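Local coordinates for protein putative ATP binding component of ABC-transporter (Escherichia coli, PDB 2R5O) that probably couples ATP hydrolysis to the export of O-antigen polysaccharide, this chain being its C-terminal, carbohydrate-binding domain with an immunoglobulin fold, at residues 55-60 against 70-75; 89-94 against 126-131; 134-139 against 171-176; 139-144 against 164-169. All coordinates share one frame; numbering follows the deposited sequence.

Contact 1. Residues 55-60 against 70-75; sequences IQSAGV and QQTDFL
Antiparallel pairing of strand 48-57 with strand 71-80, inside a four-stranded sheet of the immunoglobulin-type domain, brings Gln56 opposite Asp73 as a hydrogen-bonded pair. Gln56 N donates a hydrogen bond to Asp73 O at 3.1 Å, and Asp73 N donates one to Gln56 O at 2.8 Å. The side chains add a third bond on one face of the sheet: Gln56 NE2 donates to Asp73 OD2 at 2.9 Å, the acceptor lying in the amide plane and being met on its anti side, with amide and carboxylate planes turned 60° apart. Gln56 CG lies between its backbone N and carbonyl carbon (chi1 59°), and the extended chain beyond it leans across Asp73. Gln56 was modelled in two conformers, so this outer bond describes one of them. On the other face, Ile55 CG1 reaches Phe74 CD1 at 4.0 Å, while the methyl CG2 of Thr72 sits over the rim of the Phe74 ring.

At the strand end, Ser57 OG is gripped by several partners. It receives a nearly straight bond (170°) from Gln70 NE2 at 2.8 Å, donates to Gln71 O at 2.9 Å from above that carbonyl's plane, and accepts from a water that also meets Thr72 OG1. A second water joins Ala58 N to Gln71 O, which lie 4.3 Å apart, where the type I' turn from Ser57 to Val60 folds the chain back into strand 60-61. Beyond strand 71-80 comes strand 123-131, whose Ser129 bonds Asp73 OD1; Ile55 and Phe74 face Leu141 and Leu166 of the opposing sheet.

Contact 2. Residues 89-94 against 126-131; sequences PGILIK and FKFSLP
Ile91 lies against one face of the Phe128 ring, its CG2 methyl 4.2 Å from the ring centroid and 28° off the normal, a CH-pi geometry. Their closest atoms are Ile91 CG2 and Phe128 CD2, 3.7 Å apart, and the two side chains run alongside each other, pointing opposite ways. With CG1 between the backbone N and the carbonyl carbon (chi1 54°), Ile91 sends its CD1 on to Leu130, meeting Leu130 CD2 tip to tip at 3.7 Å. A second CH-pi contact lies nearer the N-terminal ends of the two segments: Pro89 CG stands over one face of the Phe126 ring, 4.0 Å from its centroid. The far end of the Phe128 ring is stopped by backbone, with CZ 3.5 Å from Pro89 O, which lies near the ring plane.

No hydrogen bond links the two segments, and their axes pass 8.3 Å apart at -38°; this is face-to-face packing between the two sheets of the immunoglobulin-type sandwich, strand 84-95 belonging to one and strand 123-131 to the other. Backbone bonds to Gly144 and Thr104 hold Gly90 and Ile91, and Phe143 packs on Ile91. Strand 71-80 pairs with one edge of strand 123-131, Phe74 bonding Phe128; on the other, a strand of the second subunit pairs antiparallel with residues 127-129, and Phe184 of that subunit meets the Phe128 ring edge-to-face and packs on Pro89.

Contact 3. Residues 134-139 against 171-176; sequences LNSGDY and SMDFWG
The side-chain amide of Asn135 lies flat on the Phe174 ring: the two planes differ by only 9°, and Asn135 CG stands 3.7 Å above the ring, over its centre. Phe174, here in one of two modelled conformers, reaches this position with CG between its backbone N and carbonyl carbon (chi1 54°). Asn135 ND2 donates to Phe174 O at 2.9 Å and, almost straight (174°), to Gly176 O at 2.9 Å, both met from above the carbonyl planes, the bond to Phe174 O the more bent. These two bonds fix the rotation of the amide. Its oxygen, Asn135 OD1, accepts a bent bond from Ser136 N, from above its plane. The Asp173 side chain crosses that of Asn135 at about a right angle and takes the hydroxyl of Ser136, OG to OD1 2.8 Å, on the syn side, while a water joins Asp173 OD2 to Ser136 O. Tyr139 OH donates to Asn135 O at 2.7 Å from above that carbonyl plane.

An asparagine amide bridging two backbone carbonyls thus ties the segment after strand 153-169 to the loop before strand 137-147. Trp175 and Gly176 then pair antiparallel with a strand of the second subunit, consistent with the domain-swapped dimer of this immunoglobulin-like domain.

Contact 4. Residues 139-144 against 164-169; sequences YLLSFG and IILHVT
Packing is tightest on the face that carries Leu141, Ile164 and Leu166. There Ile164 CD1 presses against Phe143, 3.5 Å from its CE2, and lies 3.9 Å from Leu141 CD2; Leu141 and Ile164 project in parallel from neighbouring strands. Leu141 CG is anti to the backbone N (chi1 174°), which helps bring CD2 to Ile164 CD1, and Leu141 CB touches the Leu166 CD1 methyl. Further along, Val168 CG2 meets Tyr139 CE2 at 3.6 Å.

Beneath these side chains the backbones form a twisted antiparallel ladder. Leu141 N to Ile164 O is short and straight (2.8 Å, 177°), and Leu166 N to Tyr139 O equally so (2.8 Å, 176°), whereas Ile164 N to Leu141 O stretches to 3.2 Å and bends.

The reverse face is looser. Leu140 and Ile165 form a non-hydrogen-bonded pair whose side chains barely meet: Ile165, partly exposed and modelled in two conformers, touches chiefly backbone, with CG1 3.7 Å from Tyr139 O, and Leu140 instead packs on Arg37.

The two strands make up the hairpin 137-147 and 153-169. Strand 84-95 flanks strand 137-147 on its other edge, and the packed face lies against Ile55 and Tyr53 of strand 48-57 and Phe74 of strand 71-80.

How the contacts relate
Along the chain, contact 1 closes before contact 2 opens, and contact 2 before contact 3; contact 4 starts at Tyr139, the last residue of contact 3's first segment, and ends before its second. Contact 1 is pairing within one sheet, contact 4 within the other, and contact 2 bridges the two, its centre about 11 Å from contact 1 and about 10 Å from contact 4. Phe74 packing on Leu141 and Phe143 adds a second bridge, so these three share the sandwich core. Contact 3 lies about 20 Å from the chain centre, contact 2 about 3 Å. Both touch the second subunit, placing dimer pairing at edge strand 123-131 and C-terminal strand 175-176.

Contact 1. Residues 55-60 against 70-75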
loop_
_atom_site.group_PDB
_atom_site.type_symbol
_atom_site.label_atom_id
_atom_site.label_comp_id
_atom_site.label_asym_id
_atom_site.label_seq_id
_atom_site.Cartn_x
_atom_site.Cartn_y
_atom_site.Cartn_z
ATOM N N ILE A 55 18.151 -10.417 3.495
ATOM C CA ILE A 55 16.950 -9.786 4.001
ATOM C C ILE A 55 16.999 -9.807 5.506
ATOM O O ILE A 55 17.374 -10.823 6.106
ATOM C CB ILE A 55 15.677 -10.478 3.464
ATOM C CG1 ILE A 55 15.675 -10.361 1.923
ATOM C CG2 ILE A 55 14.409 -9.851 4.060
ATOM C CD1 ILE A 55 14.546 -11.104 1.190
ATOM N N GLN A 56 16.675 -8.692 6.126
ATOM C CA GLN A 56 16.694 -8.580 7.585
ATOM C C GLN A 56 15.572 -7.680 8.035
ATOM O O GLN A 56 15.265 -6.700 7.358
ATOM C CB GLN A 56 18.049 -8.109 8.074
ATOM C CG GLN A 56 18.431 -6.804 7.519
ATOM C CD GLN A 56 19.900 -6.467 7.712
ATOM O OE1 GLN A 56 20.740 -7.359 7.906
ATOM N NE2 GLN A 56 20.232 -5.175 7.627
ATOM N N SER A 57 14.964 -7.991 9.174
ATOM C CA SER A 57 13.946 -7.110 9.716
ATOM C C SER A 57 13.978 -7.193 11.235
ATOM O O SER A 57 14.038 -8.278 11.791
ATOM C CB SER A 57 12.591 -7.535 9.225
ATOM O OG SER A 57 11.574 -6.644 9.671
ATOM N N ALA A 58 13.963 -6.038 11.893
ATOM C CA ALA A 58 13.998 -5.932 13.362
ATOM C C ALA A 58 15.244 -6.639 13.886
ATOM O O ALA A 58 15.262 -7.170 14.992
ATOM C CB ALA A 58 12.746 -6.519 13.977
ATOM N N GLY A 59 16.311 -6.575 13.100
ATOM C CA GLY A 59 17.578 -7.182 13.475
ATOM C C GLY A 59 17.702 -8.681 13.248
ATOM O O GLY A 59 18.747 -9.258 13.532
ATOM N N VAL A 60 16.619 -9.313 12.800
ATOM C CA VAL A 60 16.598 -10.741 12.536
ATOM C C VAL A 60 16.993 -10.965 11.091
ATOM O O VAL A 60 16.396 -10.417 10.166
ATOM C CB VAL A 60 15.198 -11.351 12.786
ATOM C CG1 VAL A 60 15.172 -12.839 12.451
ATOM C CG2 VAL A 60 14.753 -11.083 14.197
ATOM N N GLN A 70 6.101 -3.613 9.163
ATOM C CA GLN A 70 7.438 -3.503 9.747
ATOM C C GLN A 70 8.502 -3.121 8.707
ATOM O O GLN A 70 8.530 -3.682 7.600
ATOM C CB GLN A 70 7.795 -4.811 10.446
ATOM C CG GLN A 70 8.999 -4.742 11.314
ATOM C CD GLN A 70 9.066 -5.906 12.258
ATOM O OE1 GLN A 70 8.274 -6.004 13.183
ATOM N NE2 GLN A 70 9.995 -6.812 12.015
ATOM N N GLN A 71 9.402 -2.239 9.096
ATOM C CA GLN A 71 10.588 -1.892 8.263
ATOM C C GLN A 71 11.459 -3.132 8.013
ATOM O O GLN A 71 11.815 -3.843 8.954
ATOM C CB GLN A 71 11.415 -0.852 8.998
ATOM C CG GLN A 71 12.388 -0.028 8.144
ATOM C CD GLN A 71 11.710 0.996 7.213
ATOM O OE1 GLN A 71 10.509 1.193 7.247
ATOM N NE2 GLN A 71 12.498 1.640 6.381
ATOM N N THR A 72 11.747 -3.390 6.740
ATOM C CA THR A 72 12.568 -4.531 6.299
ATOM C C THR A 72 13.660 -4.020 5.373
ATOM O O THR A 72 13.405 -3.130 4.553
ATOM C CB THR A 72 11.698 -5.593 5.601
ATOM O OG1 THR A 72 10.757 -6.070 6.561
ATOM C CG2 THR A 72 12.501 -6.720 5.054
ATOM N N ASP A 73 14.857 -4.559 5.535
ATOM C CA ASP A 73 15.996 -4.250 4.682
ATOM C C ASP A 73 16.183 -5.345 3.646
ATOM O O ASP A 73 16.251 -6.521 3.988
ATOM C CB ASP A 73 17.287 -4.145 5.493
ATOM C CG ASP A 73 17.249 -3.095 6.563
ATOM O OD1 ASP A 73 16.595 -2.050 6.428
ATOM O OD2 ASP A 73 17.964 -3.308 7.555
ATOM N N PHE A 74 16.280 -4.930 2.389
ATOM C CA PHE A 74 16.475 -5.794 1.242
ATOM C C PHE A 74 17.799 -5.397 0.617
ATOM O O PHE A 74 17.915 -4.305 0.039
ATOM C CB PHE A 74 15.339 -5.582 0.238
ATOM C CG PHE A 74 13.975 -5.948 0.777
ATOM C CD1 PHE A 74 13.526 -7.251 0.753
ATOM C CD2 PHE A 74 13.126 -4.981 1.313
ATOM C CE1 PHE A 74 12.269 -7.568 1.221
ATOM C CE2 PHE A 74 11.906 -5.327 1.782
ATOM C CZ PHE A 74 11.466 -6.622 1.720
ATOM N N LEU A 75 18.808 -6.244 0.766
ATOM C CA LEU A 75 20.177 -5.962 0.321
ATOM C C LEU A 75 20.558 -6.858 -0.835
ATOM O O LEU A 75 20.234 -8.056 -0.838
ATOM C CB LEU A 75 21.193 -6.167 1.454
ATOM C CG LEU A 75 20.976 -5.273 2.678
ATOM C CD1 LEU A 75 20.125 -5.952 3.741
ATOM C CD2 LEU A 75 22.299 -4.797 3.242
HETATM O O HOH W 1 9.407 -7.744 8.557
HETATM O O HOH W 2 13.573 -3.464 10.926
#

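Contact 2. Residues 89-94 against 126-131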
loop_
_atom_site.group_PDB
_atom_site.type_symbol
_atom_site.label_atom_id
_atom_site.label_comp_id
_atom_site.label_asym_id
_atom_site.label_seq_id
_atom_site.Cartn_x
_atom_site.Cartn_y
_atom_site.Cartn_z
ATOM N N PRO A 89 20.609 0.139 -9.149
ATOM C CA PRO A 89 19.935 -1.035 -8.614
ATOM C C PRO A 89 18.451 -0.780 -8.458
ATOM O O PRO A 89 18.044 0.360 -8.252
ATOM C CB PRO A 89 20.585 -1.240 -7.255
ATOM C CG PRO A 89 21.084 0.099 -6.890
ATOM C CD PRO A 89 21.466 0.799 -8.151
ATOM N N GLY A 90 17.645 -1.829 -8.485
ATOM C CA GLY A 90 16.221 -1.684 -8.310
ATOM C C GLY A 90 15.567 -2.913 -7.747
ATOM O O GLY A 90 16.142 -4.004 -7.752
ATOM N N ILE A 91 14.321 -2.731 -7.338
ATOM C CA ILE A 91 13.493 -3.805 -6.817
ATOM C C ILE A 91 12.082 -3.732 -7.416
ATOM O O ILE A 91 11.588 -2.639 -7.763
ATOM C CB ILE A 91 13.376 -3.728 -5.287
ATOM C CG1 ILE A 91 12.897 -2.353 -4.796
ATOM C CG2 ILE A 91 14.673 -4.154 -4.636
ATOM C CD1 ILE A 91 12.505 -2.418 -3.321
ATOM N N LEU A 92 11.424 -4.894 -7.473
ATOM C CA LEU A 92 10.017 -5.041 -7.841
ATOM C C LEU A 92 9.385 -5.999 -6.829
ATOM O O LEU A 92 9.996 -6.969 -6.445
ATOM C CB LEU A 92 9.834 -5.625 -9.242
ATOM C CG LEU A 92 10.602 -4.983 -10.396
ATOM C CD1 LEU A 92 10.472 -5.892 -11.645
ATOM C CD2 LEU A 92 10.089 -3.600 -10.705
ATOM N N ILE A 93 8.136 -5.716 -6.445
ATOM C CA ILE A 93 7.346 -6.575 -5.578
ATOM C C ILE A 93 5.997 -6.776 -6.257
ATOM O O ILE A 93 5.334 -5.805 -6.634
ATOM C CB ILE A 93 7.182 -5.979 -4.171
ATOM C CG1 ILE A 93 8.554 -5.722 -3.513
ATOM C CG2 ILE A 93 6.321 -6.898 -3.308
ATOM C CD1 ILE A 93 8.476 -5.006 -2.173
ATOM N N LYS A 94 5.597 -8.038 -6.361
ATOM C CA LYS A 94 4.380 -8.424 -7.066
ATOM C C LYS A 94 3.633 -9.471 -6.252
ATOM O O LYS A 94 4.212 -10.164 -5.413
ATOM C CB LYS A 94 4.713 -8.979 -8.457
ATOM C CG LYS A 94 5.543 -8.013 -9.306
ATOM C CD LYS A 94 5.892 -8.499 -10.731
ATOM C CE LYS A 94 4.713 -8.433 -11.654
ATOM N NZ LYS A 94 5.174 -8.699 -13.051
ATOM N N PHE A 126 23.949 -2.838 -2.073
ATOM C CA PHE A 126 22.900 -1.826 -2.127
ATOM C C PHE A 126 21.741 -2.255 -1.267
ATOM O O PHE A 126 21.374 -3.428 -1.273
ATOM C CB PHE A 126 22.439 -1.658 -3.573
ATOM C CG PHE A 126 23.565 -1.343 -4.527
ATOM C CD1 PHE A 126 24.293 -0.161 -4.425
ATOM C CD2 PHE A 126 23.951 -2.264 -5.469
ATOM C CE1 PHE A 126 25.342 0.109 -5.310
ATOM C CE2 PHE A 126 24.979 -1.998 -6.376
ATOM C CZ PHE A 126 25.665 -0.818 -6.291
ATOM N N LYS A 127 21.155 -1.303 -0.541
ATOM C CA LYS A 127 20.110 -1.612 0.415
ATOM C C LYS A 127 18.866 -0.780 0.159
ATOM O O LYS A 127 18.940 0.457 0.138
ATOM C CB LYS A 127 20.630 -1.364 1.839
ATOM C CG LYS A 127 19.568 -1.597 2.913
ATOM C CD LYS A 127 20.123 -1.536 4.312
ATOM C CE LYS A 127 20.350 -0.155 4.809
ATOM N NZ LYS A 127 20.597 -0.245 6.301
ATOM N N PHE A 128 17.722 -1.448 0.040
ATOM C CA PHE A 128 16.408 -0.794 -0.006
ATOM C C PHE A 128 15.716 -1.140 1.312
ATOM O O PHE A 128 15.574 -2.318 1.640
ATOM C CB PHE A 128 15.568 -1.330 -1.175
ATOM C CG PHE A 128 16.098 -0.932 -2.520
ATOM C CD1 PHE A 128 15.623 0.206 -3.126
ATOM C CD2 PHE A 128 17.046 -1.692 -3.166
ATOM C CE1 PHE A 128 16.098 0.601 -4.349
ATOM C CE2 PHE A 128 17.528 -1.296 -4.401
ATOM C CZ PHE A 128 17.057 -0.168 -4.979
ATOM N N SER A 129 15.283 -0.139 2.051
ATOM C CA SER A 129 14.627 -0.362 3.335
ATOM C C SER A 129 13.215 0.212 3.240
ATOM O O SER A 129 13.053 1.381 2.911
ATOM C CB SER A 129 15.390 0.312 4.475
ATOM O OG SER A 129 16.701 -0.189 4.592
ATOM N N LEU A 130 12.213 -0.583 3.570
ATOM C CA LEU A 130 10.847 -0.148 3.416
ATOM C C LEU A 130 9.947 -0.903 4.379
ATOM O O LEU A 130 10.252 -2.025 4.775
ATOM C CB LEU A 130 10.377 -0.324 1.962
ATOM C CG LEU A 130 10.442 -1.760 1.437
ATOM C CD1 LEU A 130 9.125 -2.489 1.606
ATOM C CD2 LEU A 130 10.907 -1.818 -0.019
ATOM N N PRO A 131 8.834 -0.259 4.747
ATOM C CA PRO A 131 7.835 -0.903 5.578
ATOM C C PRO A 131 6.976 -1.814 4.708
ATOM O O PRO A 131 6.445 -1.385 3.686
ATOM C CB PRO A 131 7.039 0.277 6.139
ATOM C CG PRO A 131 7.085 1.277 5.085
ATOM C CD PRO A 131 8.438 1.125 4.428
#

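Contact 3. Residues 134-139 against 171-176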
loop_
_atom_site.group_PDB
_atom_site.type_symbol
_atom_site.label_atom_id
_atom_site.label_comp_id
_atom_site.label_asym_id
_atom_site.label_seq_id
_atom_site.Cartn_x
_atom_site.Cartn_y
_atom_site.Cartn_z
ATOM N N LEU A 134 1.682 -4.541 3.477
ATOM C CA LEU A 134 0.967 -5.535 2.695
ATOM C C LEU A 134 0.191 -6.447 3.616
ATOM O O LEU A 134 0.519 -6.594 4.803
ATOM C CB LEU A 134 1.927 -6.397 1.848
ATOM C CG LEU A 134 2.810 -5.647 0.855
ATOM C CD1 LEU A 134 3.732 -6.589 0.138
ATOM C CD2 LEU A 134 2.006 -4.855 -0.139
ATOM N N ASN A 135 -0.873 -7.048 3.093
ATOM C CA ASN A 135 -1.679 -7.965 3.883
ATOM C C ASN A 135 -0.958 -9.316 3.992
ATOM O O ASN A 135 0.028 -9.599 3.297
ATOM C CB ASN A 135 -3.066 -8.134 3.231
ATOM C CG ASN A 135 -4.179 -8.347 4.238
ATOM O OD1 ASN A 135 -3.917 -8.561 5.424
ATOM N ND2 ASN A 135 -5.413 -8.273 3.770
ATOM N N SER A 136 -1.439 -10.171 4.880
ATOM C CA SER A 136 -0.869 -11.517 4.987
ATOM C C SER A 136 -0.902 -12.185 3.632
ATOM O O SER A 136 -1.874 -12.001 2.874
ATOM C CB SER A 136 -1.693 -12.406 5.921
ATOM O OG SER A 136 -1.618 -11.947 7.252
ATOM N N GLY A 137 0.137 -12.959 3.313
ATOM C CA GLY A 137 0.183 -13.703 2.061
ATOM C C GLY A 137 1.601 -13.806 1.531
ATOM O O GLY A 137 2.551 -13.530 2.232
ATOM N N ASP A 138 1.737 -14.268 0.304
ATOM C CA ASP A 138 3.028 -14.512 -0.349
ATOM C C ASP A 138 3.203 -13.517 -1.500
ATOM O O ASP A 138 2.234 -13.218 -2.232
ATOM C CB ASP A 138 3.075 -15.938 -0.913
ATOM C CG ASP A 138 3.208 -17.009 0.159
ATOM O OD1 ASP A 138 3.492 -16.685 1.320
ATOM O OD2 ASP A 138 3.020 -18.198 -0.191
ATOM N N TYR A 139 4.423 -13.033 -1.670
ATOM C CA TYR A 139 4.736 -12.033 -2.673
ATOM C C TYR A 139 6.054 -12.424 -3.343
ATOM O O TYR A 139 6.869 -13.178 -2.803
ATOM C CB TYR A 139 4.823 -10.654 -2.006
ATOM C CG TYR A 139 3.537 -10.291 -1.283
ATOM C CD1 TYR A 139 2.467 -9.728 -1.954
ATOM C CD2 TYR A 139 3.371 -10.591 0.061
ATOM C CE1 TYR A 139 1.298 -9.424 -1.327
ATOM C CE2 TYR A 139 2.199 -10.286 0.724
ATOM C CZ TYR A 139 1.148 -9.703 0.013
ATOM O OH TYR A 139 -0.037 -9.390 0.626
ATOM N N SER A 171 -1.621 -10.457 12.628
ATOM C CA SER A 171 -2.637 -11.044 13.515
ATOM C C SER A 171 -4.035 -10.847 12.946
ATOM O O SER A 171 -4.819 -11.796 12.902
ATOM C CB SER A 171 -2.542 -10.478 14.939
ATOM O OG SER A 171 -2.599 -9.082 14.936
ATOM N N MET A 172 -4.366 -9.614 12.557
ATOM C CA MET A 172 -5.686 -9.309 12.002
ATOM C C MET A 172 -5.550 -8.706 10.617
ATOM O O MET A 172 -5.079 -7.563 10.446
ATOM C CB MET A 172 -6.431 -8.350 12.906
ATOM C CG MET A 172 -6.645 -8.920 14.300
ATOM S SD MET A 172 -7.918 -8.038 15.186
ATOM C CE MET A 172 -7.497 -8.436 16.870
ATOM N N ASP A 173 -6.000 -9.460 9.622
ATOM C CA ASP A 173 -5.977 -8.979 8.239
ATOM C C ASP A 173 -7.021 -7.863 8.046
ATOM O O ASP A 173 -8.090 -7.890 8.636
ATOM C CB ASP A 173 -6.324 -10.121 7.279
ATOM C CG ASP A 173 -5.202 -11.098 7.092
ATOM O OD1 ASP A 173 -4.193 -11.006 7.830
ATOM O OD2 ASP A 173 -5.346 -11.958 6.193
ATOM N N PHE A 174 -6.705 -6.915 7.158
ATOM C CA PHE A 174 -7.651 -5.952 6.667
ATOM C C PHE A 174 -8.193 -6.564 5.347
ATOM O O PHE A 174 -7.914 -7.747 5.047
ATOM C CB PHE A 174 -7.000 -4.573 6.479
ATOM C CG PHE A 174 -5.763 -4.592 5.601
ATOM C CD1 PHE A 174 -5.853 -4.477 4.237
ATOM C CD2 PHE A 174 -4.495 -4.720 6.164
ATOM C CE1 PHE A 174 -4.736 -4.511 3.455
ATOM C CE2 PHE A 174 -3.367 -4.791 5.374
ATOM C CZ PHE A 174 -3.494 -4.673 4.027
ATOM N N TRP A 175 -9.021 -5.847 4.619
ATOM C CA TRP A 175 -9.541 -6.349 3.337
ATOM C C TRP A 175 -8.637 -5.844 2.232
ATOM O O TRP A 175 -8.305 -4.647 2.165
ATOM C CB TRP A 175 -10.972 -5.865 3.070
ATOM C CG TRP A 175 -12.029 -6.507 3.906
ATOM C CD1 TRP A 175 -12.214 -6.353 5.249
ATOM C CD2 TRP A 175 -13.053 -7.409 3.460
ATOM N NE1 TRP A 175 -13.285 -7.101 5.667
ATOM C CE2 TRP A 175 -13.823 -7.755 4.590
ATOM C CE3 TRP A 175 -13.398 -7.955 2.218
ATOM C CZ2 TRP A 175 -14.907 -8.632 4.522
ATOM C CZ3 TRP A 175 -14.486 -8.821 2.147
ATOM C CH2 TRP A 175 -15.231 -9.145 3.291
ATOM N N GLY A 176 -8.203 -6.755 1.381
ATOM C CA GLY A 176 -7.421 -6.381 0.249
ATOM C C GLY A 176 -5.997 -6.789 0.382
ATOM O O GLY A 176 -5.669 -7.831 0.965
HETATM O O HOH W 3 -4.501 -11.721 3.235
#

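Contact 4. Residues 139-144 against 164-169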
loop_
_atom_site.group_PDB
_atom_site.type_symbol
_atom_site.label_atom_id
_atom_site.label_comp_id
_atom_site.label_asym_id
_atom_site.label_seq_id
_atom_site.Cartn_x
_atom_site.Cartn_y
_atom_site.Cartn_z
ATOM N N TYR A 139 4.423 -13.033 -1.670
ATOM C CA TYR A 139 4.736 -12.033 -2.673
ATOM C C TYR A 139 6.054 -12.424 -3.343
ATOM O O TYR A 139 6.869 -13.178 -2.803
ATOM C CB TYR A 139 4.823 -10.654 -2.006
ATOM C CG TYR A 139 3.537 -10.291 -1.283
ATOM C CD1 TYR A 139 2.467 -9.728 -1.954
ATOM C CD2 TYR A 139 3.371 -10.591 0.061
ATOM C CE1 TYR A 139 1.298 -9.424 -1.327
ATOM C CE2 TYR A 139 2.199 -10.286 0.724
ATOM C CZ TYR A 139 1.148 -9.703 0.013
ATOM O OH TYR A 139 -0.037 -9.390 0.626
ATOM N N LEU A 140 6.267 -11.858 -4.520
ATOM C CA LEU A 140 7.430 -12.119 -5.332
ATOM C C LEU A 140 8.301 -10.897 -5.429
ATOM O O LEU A 140 7.826 -9.810 -5.823
ATOM C CB LEU A 140 7.027 -12.541 -6.739
ATOM C CG LEU A 140 6.097 -13.752 -6.845
ATOM C CD1 LEU A 140 5.675 -14.016 -8.263
ATOM C CD2 LEU A 140 6.748 -14.992 -6.233
ATOM N N LEU A 141 9.570 -11.057 -5.072
ATOM C CA LEU A 141 10.560 -9.981 -5.092
ATOM C C LEU A 141 11.536 -10.200 -6.234
ATOM O O LEU A 141 11.977 -11.322 -6.495
ATOM C CB LEU A 141 11.323 -9.959 -3.757
ATOM C CG LEU A 141 12.503 -8.998 -3.611
ATOM C CD1 LEU A 141 12.078 -7.556 -3.668
ATOM C CD2 LEU A 141 13.244 -9.308 -2.307
ATOM N N SER A 142 11.893 -9.099 -6.886
ATOM C CA SER A 142 12.959 -9.031 -7.898
ATOM C C SER A 142 14.037 -8.044 -7.468
ATOM O O SER A 142 13.721 -6.992 -6.929
ATOM C CB SER A 142 12.384 -8.483 -9.220
ATOM O OG SER A 142 11.277 -9.242 -9.674
ATOM N N PHE A 143 15.300 -8.390 -7.748
ATOM C CA PHE A 143 16.413 -7.474 -7.631
ATOM C C PHE A 143 17.009 -7.306 -9.025
ATOM O O PHE A 143 17.187 -8.316 -9.732
ATOM C CB PHE A 143 17.514 -8.008 -6.730
ATOM C CG PHE A 143 17.273 -7.909 -5.243
ATOM C CD1 PHE A 143 17.192 -6.699 -4.623
ATOM C CD2 PHE A 143 17.224 -9.047 -4.464
ATOM C CE1 PHE A 143 17.109 -6.606 -3.266
ATOM C CE2 PHE A 143 17.093 -8.970 -3.091
ATOM C CZ PHE A 143 17.038 -7.735 -2.491
ATOM N N GLY A 144 17.357 -6.089 -9.417
ATOM C CA GLY A 144 17.986 -5.828 -10.698
ATOM C C GLY A 144 19.095 -4.815 -10.590
ATOM O O GLY A 144 19.110 -3.997 -9.670
ATOM N N ILE A 164 12.689 -14.242 -5.552
ATOM C CA ILE A 164 12.620 -14.485 -4.119
ATOM C C ILE A 164 11.151 -14.485 -3.696
ATOM O O ILE A 164 10.377 -13.620 -4.148
ATOM C CB ILE A 164 13.424 -13.404 -3.340
ATOM C CG1 ILE A 164 14.924 -13.442 -3.709
ATOM C CG2 ILE A 164 13.217 -13.547 -1.825
ATOM C CD1 ILE A 164 15.659 -12.148 -3.397
ATOM N N ILE A 165 10.755 -15.455 -2.873
ATOM C CA ILE A 165 9.405 -15.471 -2.300
ATOM C C ILE A 165 9.468 -14.837 -0.915
ATOM O O ILE A 165 10.359 -15.135 -0.105
ATOM C CB ILE A 165 8.740 -16.871 -2.321
ATOM C CG1 ILE A 165 7.296 -16.774 -1.831
ATOM C CG2 ILE A 165 9.547 -17.890 -1.537
ATOM C CD1 ILE A 165 6.437 -17.949 -2.234
ATOM N N LEU A 166 8.525 -13.935 -0.651
ATOM C CA LEU A 166 8.337 -13.295 0.645
ATOM C C LEU A 166 7.013 -13.752 1.247
ATOM O O LEU A 166 6.002 -13.790 0.573
ATOM C CB LEU A 166 8.261 -11.772 0.488
ATOM C CG LEU A 166 9.432 -11.080 -0.223
ATOM C CD1 LEU A 166 9.212 -9.578 -0.297
ATOM C CD2 LEU A 166 10.762 -11.371 0.448
ATOM N N HIS A 167 7.040 -14.048 2.535
ATOM C CA HIS A 167 5.849 -14.397 3.305
ATOM C C HIS A 167 5.581 -13.271 4.259
ATOM O O HIS A 167 6.511 -12.856 4.955
ATOM C CB HIS A 167 6.057 -15.701 4.096
ATOM C CG HIS A 167 6.602 -16.821 3.277
ATOM N ND1 HIS A 167 5.884 -17.410 2.257
ATOM C CD2 HIS A 167 7.792 -17.463 3.318
ATOM C CE1 HIS A 167 6.611 -18.369 1.708
ATOM N NE2 HIS A 167 7.773 -18.420 2.330
ATOM N N VAL A 168 4.349 -12.763 4.306
ATOM C CA VAL A 168 3.954 -11.693 5.227
ATOM C C VAL A 168 2.946 -12.259 6.196
ATOM O O VAL A 168 1.996 -12.913 5.780
ATOM C CB VAL A 168 3.336 -10.464 4.470
ATOM C CG1 VAL A 168 2.811 -9.430 5.451
ATOM C CG2 VAL A 168 4.388 -9.835 3.548
ATOM N N THR A 169 3.153 -11.959 7.463
ATOM C CA THR A 169 2.256 -12.368 8.543
ATOM C C THR A 169 1.700 -11.160 9.314
ATOM O O THR A 169 2.363 -10.127 9.424
ATOM C CB THR A 169 2.922 -13.347 9.544
ATOM O OG1 THR A 169 4.187 -12.823 9.965
ATOM C CG2 THR A 169 3.145 -14.699 8.895
#